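Local structure of acetate kinase (Entamoeba histolytica, 4H0O) at residues B[26-31]-B[55-60]; B[188-193]-B[394-399]. The protein probably phosphorylates acetate to acetyl phosphate with magnesium as cofactor, as a pyrophosphate-dependent acetate kinase of the ASKHA superfamily. All blocks are in the same frame, centred on the assembly; numbering follows the deposited sequence.

Contact 1: B[26-31]-B[55-60]; sequences LTYKVF and IEHHLN
Tyr28 and His57 meet through one short hydrogen bond, 2.7 Å from Tyr28 OH to His57 ND1, over one face of the large mixed sheet of a ribonuclease H-like domain, the fold of the ASKHA superfamily. Either atom could be the donor. Each ring uses its rim: ND1 lies near the plane of the phenol and OH near the plane of the imidazole, while the ring planes stand at 56° to each other, so the pair is joined edge to edge and is not a stack. Carbon contact comes with the bond, Tyr28 CE1 lying 3.7 Å from His57 CE1. The two strands are not neighbours in the sheet; strand 36-44 runs between them, and the CA atoms of Tyr28 and His57 are 9.5 Å apart. Two long side chains on the same face therefore bridge the intervening strand. On Tyr28, chi1 of 81° sets CG between the backbone N and the carbonyl carbon, and the phenol reaches across toward 55-60. Helix 73-86 packs over this face: its Ile80 and Leu84 touch Tyr28, and Phe83 stacks on the His57 ring. The bond thus pairs two polar groups within a buried layer between sheet and helix. Along 55-60 itself, His58 is turned to Glu56, and its NE2 donates to Glu56 OE2 at 2.8 Å, approaching from above the carboxylate plane.

Contact 2: B[188-193]-B[394-399]; sequences YEYVIN and ILQKGK
Helices 185-195 and 390-402 meet through segments 188-193 and 394-399, whose axes approach to 9.9 Å and cross at 69°, with the CA atoms of Tyr190 and Gln396 closest at 6.9 Å. It is a helix-helix contact between elements some 200 residues apart in the acetokinase chain, one helix lying against strands 205-211 and 216-222 of one sheet and the other against strand 16-21 of the second. Gln396 is central. With CG anti to the backbone N (chi1 -180°) and a bend at chi2, its aliphatic part meets Tyr190 and its amide meets Asn193. Gln396 CB sits 3.6 Å from Tyr190 CD1, near the ring plane, so the phenol offers its edge and neither of its faces. The two amides lie with their planes 31° apart, but Asn193 ND2 and Gln396 NE2, at 3.4 Å, are both donors and form no hydrogen bond. One turn before Asn193, Glu189 is directed toward 394-399, and its OE1 meets the last methylenes of Lys397, the two side chains slanting across each other. The opposite charges do not pair: Glu189 OE1 remains 4.9 Å from Lys397 NZ, although some electrostatic attraction is likely. Glu189 is about 7 Å from Asp154, the predicted active-site residue, measured between side chains, which puts this end of the interface near the probable active site. The nearest approach of this charged pair is made by carbon, Lys397 CE lying 3.6 Å from Glu189 OE1.

How the contacts relate
Contact 1 is buried and contact 2 is a surface contact of mostly partly exposed residues, yet contact 1 is farther from the centre of the chain, at about 21 Å against 12 Å between centres. Contact 1 links two strands of one sheet through a single directed polar bond among hydrophobic neighbours. Contact 2 joins helices associated with different sheets by aliphatic, aromatic-edge and amide contacts, with opposite charges near but unpaired. The four segments are distinct elements, but the contacts adjoin: Phe31, ending the strand of 26-31, packs its CG 3.5 Å from CD2 of Leu395 in 394-399. Residues of both 26-31 and 394-399 also touch strand 16-21, the sheet neighbour of 26-31.

Contact 1: B[26-31]-B[55-60]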
# COMPACT_ATOMS: atom_id res chain seq x y z
N LEU B 26 8.21 -21.67 27.36
CA LEU B 26 9.40 -20.83 27.30
C LEU B 26 10.58 -21.69 26.90
O LEU B 26 10.78 -22.78 27.44
CB LEU B 26 9.66 -20.19 28.67
CG LEU B 26 10.97 -19.41 28.81
CD1 LEU B 26 10.98 -18.21 27.89
CD2 LEU B 26 11.21 -18.98 30.26
N THR B 27 11.37 -21.22 25.94
CA THR B 27 12.60 -21.90 25.56
C THR B 27 13.81 -21.01 25.88
O THR B 27 13.67 -19.80 26.05
CB THR B 27 12.63 -22.26 24.06
OG1 THR B 27 12.71 -21.06 23.28
CG2 THR B 27 11.37 -23.03 23.68
N TYR B 28 14.99 -21.62 25.96
CA TYR B 28 16.21 -20.87 26.25
C TYR B 28 17.42 -21.52 25.60
O TYR B 28 17.41 -22.72 25.30
CB TYR B 28 16.44 -20.76 27.76
CG TYR B 28 17.07 -21.99 28.39
CD1 TYR B 28 16.28 -23.04 28.85
CD2 TYR B 28 18.45 -22.10 28.53
CE1 TYR B 28 16.85 -24.15 29.43
CE2 TYR B 28 19.03 -23.21 29.10
CZ TYR B 28 18.22 -24.24 29.55
OH TYR B 28 18.80 -25.35 30.13
N LYS B 29 18.46 -20.73 25.40
CA LYS B 29 19.75 -21.25 24.96
C LYS B 29 20.86 -20.53 25.71
O LYS B 29 20.70 -19.38 26.12
CB LYS B 29 19.92 -21.05 23.45
CG LYS B 29 19.03 -21.92 22.58
CD LYS B 29 19.41 -21.81 21.11
CE LYS B 29 18.46 -22.59 20.21
NZ LYS B 29 18.54 -24.06 20.44
N VAL B 30 21.98 -21.22 25.91
CA VAL B 30 23.16 -20.60 26.48
C VAL B 30 24.30 -20.67 25.47
O VAL B 30 24.56 -21.73 24.89
CB VAL B 30 23.60 -21.26 27.81
CG1 VAL B 30 24.82 -20.55 28.39
CG2 VAL B 30 22.46 -21.24 28.81
N PHE B 31 24.96 -19.53 25.24
CA PHE B 31 26.05 -19.48 24.27
C PHE B 31 27.41 -19.26 24.93
O PHE B 31 27.54 -18.47 25.86
CB PHE B 31 25.80 -18.39 23.23
CG PHE B 31 24.63 -18.65 22.33
CD1 PHE B 31 24.79 -19.37 21.15
CD2 PHE B 31 23.37 -18.17 22.65
CE1 PHE B 31 23.71 -19.61 20.32
CE2 PHE B 31 22.29 -18.40 21.82
CZ PHE B 31 22.45 -19.12 20.65
N ILE B 55 10.29 -29.87 32.07
CA ILE B 55 11.27 -29.10 31.33
C ILE B 55 12.32 -30.07 30.78
O ILE B 55 12.89 -30.86 31.54
CB ILE B 55 11.96 -28.04 32.20
CG1 ILE B 55 10.91 -27.15 32.88
CG2 ILE B 55 12.91 -27.19 31.36
CD1 ILE B 55 11.50 -26.07 33.76
N GLU B 56 12.56 -30.02 29.48
CA GLU B 56 13.58 -30.86 28.88
C GLU B 56 14.87 -30.07 28.70
O GLU B 56 14.90 -29.08 27.96
CB GLU B 56 13.11 -31.43 27.54
CG GLU B 56 14.16 -32.26 26.81
CD GLU B 56 13.57 -33.10 25.70
OE1 GLU B 56 12.32 -33.12 25.56
OE2 GLU B 56 14.34 -33.74 24.96
N HIS B 57 15.93 -30.49 29.37
CA HIS B 57 17.21 -29.81 29.24
C HIS B 57 18.18 -30.60 28.36
O HIS B 57 18.32 -31.81 28.51
CB HIS B 57 17.82 -29.57 30.62
CG HIS B 57 17.06 -28.59 31.46
ND1 HIS B 57 17.17 -27.22 31.29
CD2 HIS B 57 16.19 -28.77 32.47
CE1 HIS B 57 16.39 -26.61 32.16
NE2 HIS B 57 15.78 -27.53 32.90
N HIS B 58 18.82 -29.89 27.44
CA HIS B 58 19.88 -30.47 26.63
C HIS B 58 21.21 -29.86 27.07
O HIS B 58 21.44 -28.66 26.91
CB HIS B 58 19.62 -30.25 25.14
CG HIS B 58 18.42 -31.00 24.62
ND1 HIS B 58 18.00 -30.92 23.31
CD2 HIS B 58 17.57 -31.84 25.24
CE1 HIS B 58 16.94 -31.69 23.15
NE2 HIS B 58 16.65 -32.26 24.30
N LEU B 59 22.06 -30.70 27.65
CA LEU B 59 23.30 -30.24 28.27
C LEU B 59 24.45 -31.18 27.93
O LEU B 59 24.44 -32.36 28.32
CB LEU B 59 23.13 -30.15 29.79
CG LEU B 59 24.36 -29.87 30.64
CD1 LEU B 59 25.03 -28.57 30.24
CD2 LEU B 59 24.00 -29.85 32.12
N ASN B 60 25.43 -30.66 27.21
CA ASN B 60 26.59 -31.43 26.77
C ASN B 60 26.18 -32.75 26.12
O ASN B 60 25.90 -32.80 24.93
CB ASN B 60 27.53 -31.70 27.95
CG ASN B 60 28.88 -32.24 27.52
OD1 ASN B 60 29.36 -31.92 26.43
ND2 ASN B 60 29.48 -33.06 28.37

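Contact 2: B[188-193]-B[394-399]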
# COMPACT_ATOMS: atom_id res chain seq x y z
N TYR B 188 16.32 -7.62 10.67
CA TYR B 188 16.94 -6.76 9.66
C TYR B 188 18.37 -6.36 10.01
O TYR B 188 19.27 -6.51 9.19
CB TYR B 188 16.07 -5.52 9.40
CG TYR B 188 14.80 -5.82 8.64
CD1 TYR B 188 14.82 -6.61 7.51
CD2 TYR B 188 13.58 -5.31 9.07
CE1 TYR B 188 13.67 -6.89 6.81
CE2 TYR B 188 12.41 -5.59 8.37
CZ TYR B 188 12.47 -6.38 7.24
OH TYR B 188 11.33 -6.67 6.53
N GLU B 189 18.58 -5.84 11.22
CA GLU B 189 19.92 -5.40 11.60
C GLU B 189 20.89 -6.56 11.79
O GLU B 189 22.10 -6.40 11.67
CB GLU B 189 19.91 -4.45 12.81
CG GLU B 189 19.17 -4.94 14.03
CD GLU B 189 19.02 -3.86 15.09
OE1 GLU B 189 20.01 -3.14 15.35
OE2 GLU B 189 17.91 -3.71 15.65
N TYR B 190 20.35 -7.75 12.07
CA TYR B 190 21.19 -8.94 12.12
C TYR B 190 21.66 -9.32 10.73
O TYR B 190 22.84 -9.62 10.52
CB TYR B 190 20.44 -10.12 12.75
CG TYR B 190 21.25 -11.40 12.72
CD1 TYR B 190 22.20 -11.66 13.69
CD2 TYR B 190 21.05 -12.36 11.72
CE1 TYR B 190 22.95 -12.83 13.67
CE2 TYR B 190 21.80 -13.52 11.70
CZ TYR B 190 22.74 -13.75 12.68
OH TYR B 190 23.48 -14.91 12.66
N VAL B 191 20.73 -9.32 9.77
CA VAL B 191 21.04 -9.67 8.39
C VAL B 191 22.03 -8.67 7.79
O VAL B 191 23.02 -9.06 7.18
CB VAL B 191 19.77 -9.76 7.53
CG1 VAL B 191 20.12 -9.82 6.05
CG2 VAL B 191 18.94 -10.97 7.92
N ILE B 192 21.74 -7.38 7.96
CA ILE B 192 22.64 -6.32 7.52
C ILE B 192 24.05 -6.50 8.09
O ILE B 192 25.05 -6.40 7.36
CB ILE B 192 22.11 -4.93 7.90
CG1 ILE B 192 20.86 -4.60 7.09
CG2 ILE B 192 23.16 -3.85 7.68
CD1 ILE B 192 21.06 -4.77 5.59
N ASN B 193 24.14 -6.79 9.38
CA ASN B 193 25.43 -6.97 10.02
C ASN B 193 26.19 -8.18 9.48
O ASN B 193 27.41 -8.15 9.35
CB ASN B 193 25.27 -7.07 11.54
CG ASN B 193 26.61 -7.14 12.25
OD1 ASN B 193 27.25 -6.12 12.51
ND2 ASN B 193 27.05 -8.36 12.57
N ILE B 394 19.24 -12.21 18.84
CA ILE B 394 19.26 -11.59 20.16
C ILE B 394 20.69 -11.59 20.72
O ILE B 394 21.11 -10.63 21.37
CB ILE B 394 18.32 -12.31 21.14
CG1 ILE B 394 16.89 -12.32 20.60
CG2 ILE B 394 18.36 -11.65 22.52
CD1 ILE B 394 15.93 -13.14 21.43
N LEU B 395 21.42 -12.67 20.45
CA LEU B 395 22.81 -12.78 20.88
C LEU B 395 23.67 -11.71 20.23
O LEU B 395 24.53 -11.11 20.87
CB LEU B 395 23.36 -14.17 20.55
CG LEU B 395 24.80 -14.43 21.01
CD1 LEU B 395 24.88 -14.36 22.53
CD2 LEU B 395 25.32 -15.77 20.51
N GLN B 396 23.43 -11.46 18.94
CA GLN B 396 24.20 -10.47 18.19
C GLN B 396 24.01 -9.06 18.76
O GLN B 396 24.95 -8.27 18.80
CB GLN B 396 23.80 -10.49 16.71
CG GLN B 396 24.55 -9.49 15.85
CD GLN B 396 26.04 -9.77 15.78
OE1 GLN B 396 26.46 -10.91 15.59
NE2 GLN B 396 26.85 -8.73 15.95
N LYS B 397 22.79 -8.77 19.21
CA LYS B 397 22.49 -7.48 19.82
C LYS B 397 23.30 -7.33 21.11
O LYS B 397 23.70 -6.22 21.48
CB LYS B 397 20.99 -7.38 20.12
CG LYS B 397 20.44 -5.95 20.12
CD LYS B 397 20.65 -5.30 18.75
CE LYS B 397 20.73 -3.78 18.83
NZ LYS B 397 21.46 -3.34 20.04
N GLY B 398 23.57 -8.46 21.76
CA GLY B 398 24.37 -8.46 22.98
C GLY B 398 25.85 -8.22 22.74
O GLY B 398 26.51 -7.54 23.53
N LYS B 399 26.38 -8.79 21.65
CA LYS B 399 27.76 -8.54 21.25
C LYS B 399 27.94 -7.05 20.99
O LYS B 399 28.98 -6.47 21.31
CB LYS B 399 28.11 -9.32 19.98
CG LYS B 399 27.92 -10.83 20.07
CD LYS B 399 28.41 -11.52 18.80
CE LYS B 399 27.92 -12.96 18.70
NZ LYS B 399 28.33 -13.62 17.42